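Local coordinates for protein response regulator receiver modulated diguanylate cyclase with PAS/PAC sensor (PDB 3CG0) that probably controls diguanylate cyclase output through this receiver domain, which is thought to accept a phosphoryl group, alongside PAS and GGDEF domains, at residues I57-V71 and I86-A100. Sequence-based numbering, arbitrary orientation.
Sequences IALVDIMLCGALDGV and IFITSSQDVETFQRA
Arg99 NH2 reaches both carboxylate oxygens of Asp69, so a single nitrogen carries the salt bridge between helix 94-101 and the start of helix 70-80. The stronger bond, to OD1 at 2.9 Å, arrives on the syn side but 26° out of the carboxylate plane; the one to OD2 is weak. Asp69 is also the N-cap of helix 70-80, its OD2 accepting from the backbone N of Glu72, and the methine of Val71 lies over a face of the guanidinium. Val71 CG1, anti to the backbone N (chi1 174°), runs in against the Arg99 carbonyl oxygen at 3.4 Å.

Deeper in, the side chains of Ile62 and Phe87 cross at about a right angle. With CG1 of Ile62 trans to its own N (chi1 -160°), the branch extends far enough to put CD1 over one ring face, 4.2 Å from the centroid in a CH-pi contact, while also touching Ala100 CB at 3.6 Å and Phe97. Gly70 O lies in the plane of the Phe87 ring, at its edge. Met63 lays SD against Ser91 CB at 3.6 Å and CE beside Thr96.

The two segments begin in strands 57-61 and 85-89, neighbours in the parallel sheet of a CheY-like receiver fold and joined by helix 70-80 in a beta-alpha-beta crossover. Ile86 N bonds to Ala58 O, Val60 N to Ile86 O at 3.1 Å, and Ile62 N to Ile88 O at 2.9 Å.

Leu59 and Ile86 lie side by side on the face that also bears Asp61, the predicted phosphorylation site, unmodified here. Asp61 OD1 accepts from Met63 N through its anti lone pair, closing an Asx turn, whereas OD2 makes a long, weak ion pair with Lys111.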
loop_
_atom_site.group_PDB
_atom_site.type_symbol
_atom_site.label_atom_id
_atom_site.label_comp_id
_atom_site.label_asym_id
_atom_site.label_seq_id
_atom_site.Cartn_x
_atom_site.Cartn_y
_atom_site.Cartn_z
ATOM N N ILE C 57 -14.070 18.858 7.727
ATOM C CA ILE C 57 -14.494 18.290 9.008
ATOM C C ILE C 57 -15.436 19.261 9.740
ATOM O O ILE C 57 -15.406 20.465 9.497
ATOM C CB ILE C 57 -13.263 17.918 9.908
ATOM C CG1 ILE C 57 -13.688 17.067 11.108
ATOM C CG2 ILE C 57 -12.472 19.168 10.324
ATOM C CD1 ILE C 57 -12.589 16.303 11.758
ATOM N N ALA C 58 -16.281 18.726 10.614
ATOM C CA ALA C 58 -17.205 19.535 11.393
ATOM C C ALA C 58 -17.047 19.207 12.866
ATOM O O ALA C 58 -17.038 18.029 13.238
ATOM C CB ALA C 58 -18.643 19.279 10.939
ATOM N N LEU C 59 -16.898 20.243 13.696
ATOM C CA LEU C 59 -16.883 20.075 15.147
ATOM C C LEU C 59 -18.241 20.471 15.673
ATOM O O LEU C 59 -18.657 21.599 15.483
ATOM C CB LEU C 59 -15.793 20.929 15.799
ATOM C CG LEU C 59 -14.342 20.755 15.334
ATOM C CD1 LEU C 59 -13.425 21.481 16.287
ATOM C CD2 LEU C 59 -13.949 19.296 15.229
ATOM N N VAL C 60 -18.946 19.534 16.305
ATOM C CA VAL C 60 -20.347 19.746 16.700
ATOM C C VAL C 60 -20.485 19.634 18.211
ATOM O O VAL C 60 -19.941 18.697 18.824
ATOM C CB VAL C 60 -21.315 18.743 15.988
ATOM C CG1 VAL C 60 -22.785 18.993 16.386
ATOM C CG2 VAL C 60 -21.199 18.845 14.469
ATOM N N ASP C 61 -21.192 20.582 18.831
ATOM C CA ASP C 61 -21.478 20.421 20.252
ATOM C C ASP C 61 -22.621 19.450 20.398
ATOM O O ASP C 61 -23.711 19.662 19.845
ATOM C CB ASP C 61 -21.784 21.731 20.974
ATOM C CG ASP C 61 -21.494 21.642 22.471
ATOM O OD1 ASP C 61 -22.117 20.812 23.171
ATOM O OD2 ASP C 61 -20.615 22.382 22.954
ATOM N N ILE C 62 -22.362 18.380 21.145
ATOM C CA ILE C 62 -23.322 17.298 21.306
ATOM C C ILE C 62 -24.589 17.790 22.002
ATOM O O ILE C 62 -25.669 17.251 21.786
ATOM C CB ILE C 62 -22.681 16.064 22.025
ATOM C CG1 ILE C 62 -23.489 14.785 21.759
ATOM C CG2 ILE C 62 -22.453 16.309 23.542
ATOM C CD1 ILE C 62 -22.677 13.514 21.934
ATOM N N MET C 63 -24.441 18.868 22.773
ATOM C CA MET C 63 -25.486 19.379 23.648
ATOM C C MET C 63 -26.292 20.549 23.079
ATOM O O MET C 63 -27.031 21.193 23.831
ATOM C CB MET C 63 -24.881 19.744 25.014
ATOM C CG MET C 63 -25.392 18.896 26.188
ATOM S SD MET C 63 -25.036 17.122 26.150
ATOM C CE MET C 63 -26.621 16.488 26.687
ATOM N N LEU C 64 -26.145 20.807 21.783
ATOM C CA LEU C 64 -26.934 21.827 21.106
ATOM C C LEU C 64 -28.427 21.605 21.322
ATOM O O LEU C 64 -28.893 20.468 21.388
ATOM C CB LEU C 64 -26.616 21.846 19.610
ATOM C CG LEU C 64 -25.592 22.884 19.146
ATOM C CD1 LEU C 64 -25.571 22.977 17.628
ATOM C CD2 LEU C 64 -25.884 24.241 19.767
ATOM N N CYS C 65 -29.169 22.701 21.430
ATOM C CA CYS C 65 -30.628 22.643 21.484
ATOM C C CYS C 65 -31.224 23.650 20.502
ATOM O O CYS C 65 -30.500 24.459 19.909
ATOM C CB CYS C 65 -31.148 22.855 22.922
ATOM S SG CYS C 65 -31.111 24.564 23.592
ATOM N N GLY C 66 -32.540 23.585 20.322
ATOM C CA GLY C 66 -33.232 24.468 19.391
ATOM C C GLY C 66 -33.842 23.720 18.224
ATOM O O GLY C 66 -34.478 22.679 18.410
ATOM N N ALA C 67 -33.631 24.257 17.024
ATOM C CA ALA C 67 -34.223 23.743 15.791
ATOM C C ALA C 67 -33.797 22.308 15.464
ATOM O O ALA C 67 -34.647 21.432 15.260
ATOM C CB ALA C 67 -33.902 24.678 14.633
ATOM N N LEU C 68 -32.484 22.089 15.403
ATOM C CA LEU C 68 -31.892 20.755 15.308
ATOM C C LEU C 68 -30.972 20.626 16.499
ATOM O O LEU C 68 -30.302 21.591 16.855
ATOM C CB LEU C 68 -31.054 20.606 14.037
ATOM C CG LEU C 68 -31.680 20.502 12.652
ATOM C CD1 LEU C 68 -30.591 20.532 11.615
ATOM C CD2 LEU C 68 -32.502 19.233 12.496
ATOM N N ASP C 69 -30.931 19.456 17.125
ATOM C CA ASP C 69 -29.963 19.241 18.198
ATOM C C ASP C 69 -28.588 18.897 17.614
ATOM O O ASP C 69 -28.429 18.851 16.391
ATOM C CB ASP C 69 -30.454 18.221 19.245
ATOM C CG ASP C 69 -30.783 16.855 18.655
ATOM O OD1 ASP C 69 -31.941 16.416 18.816
ATOM O OD2 ASP C 69 -29.894 16.208 18.053
ATOM N N GLY C 70 -27.607 18.665 18.483
ATOM C CA GLY C 70 -26.236 18.384 18.058
ATOM C C GLY C 70 -26.138 17.103 17.263
ATOM O O GLY C 70 -25.420 17.025 16.270
ATOM N N VAL C 71 -26.907 16.110 17.688
ATOM C CA VAL C 71 -26.876 14.795 17.070
ATOM C C VAL C 71 -27.473 14.821 15.661
ATOM O O VAL C 71 -26.887 14.261 14.730
ATOM C CB VAL C 71 -27.495 13.724 18.011
ATOM C CG1 VAL C 71 -27.597 12.389 17.330
ATOM C CG2 VAL C 71 -26.628 13.574 19.255
ATOM N N ILE C 86 -16.429 15.214 14.729
ATOM C CA ILE C 86 -15.976 15.084 16.103
ATOM C C ILE C 86 -16.982 15.816 16.963
ATOM O O ILE C 86 -17.332 16.962 16.669
ATOM C CB ILE C 86 -14.569 15.670 16.302
ATOM C CG1 ILE C 86 -13.614 15.071 15.269
ATOM C CG2 ILE C 86 -14.075 15.444 17.750
ATOM C CD1 ILE C 86 -12.186 15.496 15.432
ATOM N N PHE C 87 -17.494 15.143 17.993
ATOM C CA PHE C 87 -18.423 15.800 18.902
ATOM C C PHE C 87 -17.666 16.518 19.987
ATOM O O PHE C 87 -16.701 15.995 20.526
ATOM C CB PHE C 87 -19.391 14.821 19.553
ATOM C CG PHE C 87 -20.547 14.436 18.686
ATOM C CD1 PHE C 87 -21.533 15.364 18.342
ATOM C CD2 PHE C 87 -20.682 13.124 18.260
ATOM C CE1 PHE C 87 -22.593 14.988 17.566
ATOM C CE2 PHE C 87 -21.753 12.734 17.473
ATOM C CZ PHE C 87 -22.703 13.660 17.119
ATOM N N ILE C 88 -18.116 17.723 20.296
ATOM C CA ILE C 88 -17.621 18.483 21.439
ATOM C C ILE C 88 -18.573 18.233 22.604
ATOM O O ILE C 88 -19.782 18.456 22.485
ATOM C CB ILE C 88 -17.522 19.995 21.108
ATOM C CG1 ILE C 88 -16.684 20.229 19.835
ATOM C CG2 ILE C 88 -16.982 20.771 22.293
ATOM C CD1 ILE C 88 -15.239 19.687 19.901
ATOM N N THR C 89 -18.039 17.743 23.717
ATOM C CA THR C 89 -18.889 17.292 24.818
ATOM C C THR C 89 -18.679 18.077 26.110
ATOM O O THR C 89 -17.619 18.664 26.335
ATOM C CB THR C 89 -18.695 15.783 25.142
ATOM O OG1 THR C 89 -17.408 15.575 25.731
ATOM C CG2 THR C 89 -18.834 14.919 23.905
ATOM N N SER C 90 -19.706 18.086 26.954
ATOM C CA SER C 90 -19.562 18.520 28.339
ATOM C C SER C 90 -20.343 17.612 29.283
ATOM O O SER C 90 -19.791 17.089 30.252
ATOM C CB SER C 90 -20.027 19.968 28.497
ATOM O OG SER C 90 -21.336 20.143 27.983
ATOM N N SER C 91 -21.627 17.428 28.997
ATOM C CA SER C 91 -22.520 16.706 29.907
ATOM C C SER C 91 -22.329 15.186 29.828
ATOM O O SER C 91 -21.448 14.698 29.113
ATOM C CB SER C 91 -23.980 17.101 29.642
ATOM O OG SER C 91 -24.865 16.580 30.621
ATOM N N GLN C 92 -23.157 14.455 30.573
ATOM C CA GLN C 92 -23.025 13.004 30.720
ATOM C C GLN C 92 -24.327 12.232 30.458
ATOM O O GLN C 92 -24.488 11.108 30.954
ATOM C CB GLN C 92 -22.495 12.672 32.122
ATOM C CG GLN C 92 -20.977 12.656 32.253
ATOM C CD GLN C 92 -20.381 11.282 31.997
ATOM O OE1 GLN C 92 -20.395 10.780 30.871
ATOM N NE2 GLN C 92 -19.845 10.667 33.047
ATOM N N ASP C 93 -25.243 12.822 29.685
ATOM C CA ASP C 93 -26.521 12.169 29.378
ATOM C C ASP C 93 -26.324 10.965 28.465
ATOM O O ASP C 93 -26.166 11.113 27.251
ATOM C CB ASP C 93 -27.536 13.150 28.768
ATOM C CG ASP C 93 -28.952 12.563 28.688
ATOM O OD1 ASP C 93 -29.282 11.658 29.486
ATOM O OD2 ASP C 93 -29.745 13.012 27.832
ATOM N N VAL C 94 -26.339 9.782 29.083
ATOM C CA VAL C 94 -26.136 8.489 28.417
ATOM C C VAL C 94 -26.994 8.369 27.158
ATOM O O VAL C 94 -26.501 7.981 26.101
ATOM C CB VAL C 94 -26.444 7.301 29.389
ATOM C CG1 VAL C 94 -26.183 5.941 28.725
ATOM C CG2 VAL C 94 -25.637 7.437 30.688
ATOM N N GLU C 95 -28.261 8.755 27.287
ATOM C CA GLU C 95 -29.237 8.741 26.208
ATOM C C GLU C 95 -28.790 9.476 24.940
ATOM O O GLU C 95 -29.087 9.018 23.844
ATOM C CB GLU C 95 -30.543 9.348 26.717
ATOM C CG GLU C 95 -31.791 8.548 26.392
ATOM C CD GLU C 95 -32.872 8.682 27.464
ATOM O OE1 GLU C 95 -32.763 9.585 28.329
ATOM O OE2 GLU C 95 -33.830 7.877 27.444
ATOM N N THR C 96 -28.083 10.602 25.081
ATOM C CA THR C 96 -27.637 11.368 23.904
ATOM C C THR C 96 -26.433 10.729 23.227
ATOM O O THR C 96 -26.318 10.781 22.003
ATOM C CB THR C 96 -27.334 12.861 24.203
ATOM O OG1 THR C 96 -26.244 12.965 25.124
ATOM C CG2 THR C 96 -28.562 13.576 24.752
ATOM N N PHE C 97 -25.555 10.118 24.025
ATOM C CA PHE C 97 -24.440 9.319 23.505
ATOM C C PHE C 97 -24.889 8.048 22.782
ATOM O O PHE C 97 -24.129 7.492 21.988
ATOM C CB PHE C 97 -23.456 8.955 24.618
ATOM C CG PHE C 97 -22.637 10.116 25.107
ATOM C CD1 PHE C 97 -21.723 10.749 24.264
ATOM C CD2 PHE C 97 -22.766 10.569 26.412
ATOM C CE1 PHE C 97 -20.964 11.824 24.714
ATOM C CE2 PHE C 97 -22.007 11.645 26.874
ATOM C CZ PHE C 97 -21.108 12.274 26.021
ATOM N N GLN C 98 -26.111 7.590 23.067
ATOM C CA GLN C 98 -26.718 6.475 22.336
ATOM C C GLN C 98 -27.091 6.926 20.933
ATOM O O GLN C 98 -26.821 6.214 19.965
ATOM C CB GLN C 98 -27.978 5.940 23.035
ATOM C CG GLN C 98 -27.823 5.559 24.495
ATOM C CD GLN C 98 -27.603 4.085 24.708
ATOM O OE1 GLN C 98 -26.570 3.529 24.325
ATOM N NE2 GLN C 98 -28.572 3.440 25.342
ATOM N N ARG C 99 -27.716 8.101 20.825
ATOM C CA ARG C 99 -28.116 8.637 19.521
ATOM C C ARG C 99 -26.912 9.133 18.734
ATOM O O ARG C 99 -26.916 9.104 17.505
ATOM C CB ARG C 99 -29.132 9.778 19.638
ATOM C CG ARG C 99 -30.035 9.747 20.844
ATOM C CD ARG C 99 -31.400 10.376 20.577
ATOM N NE ARG C 99 -31.413 11.395 19.524
ATOM C CZ ARG C 99 -31.287 12.705 19.727
ATOM N NH1 ARG C 99 -31.105 13.193 20.949
ATOM N NH2 ARG C 99 -31.329 13.535 18.693
ATOM N N ALA C 100 -25.885 9.589 19.449
ATOM C CA ALA C 100 -24.653 10.061 18.821
ATOM C C ALA C 100 -23.879 8.906 18.192
ATOM O O ALA C 100 -23.261 9.077 17.152
ATOM C CB ALA C 100 -23.799 10.793 19.819
#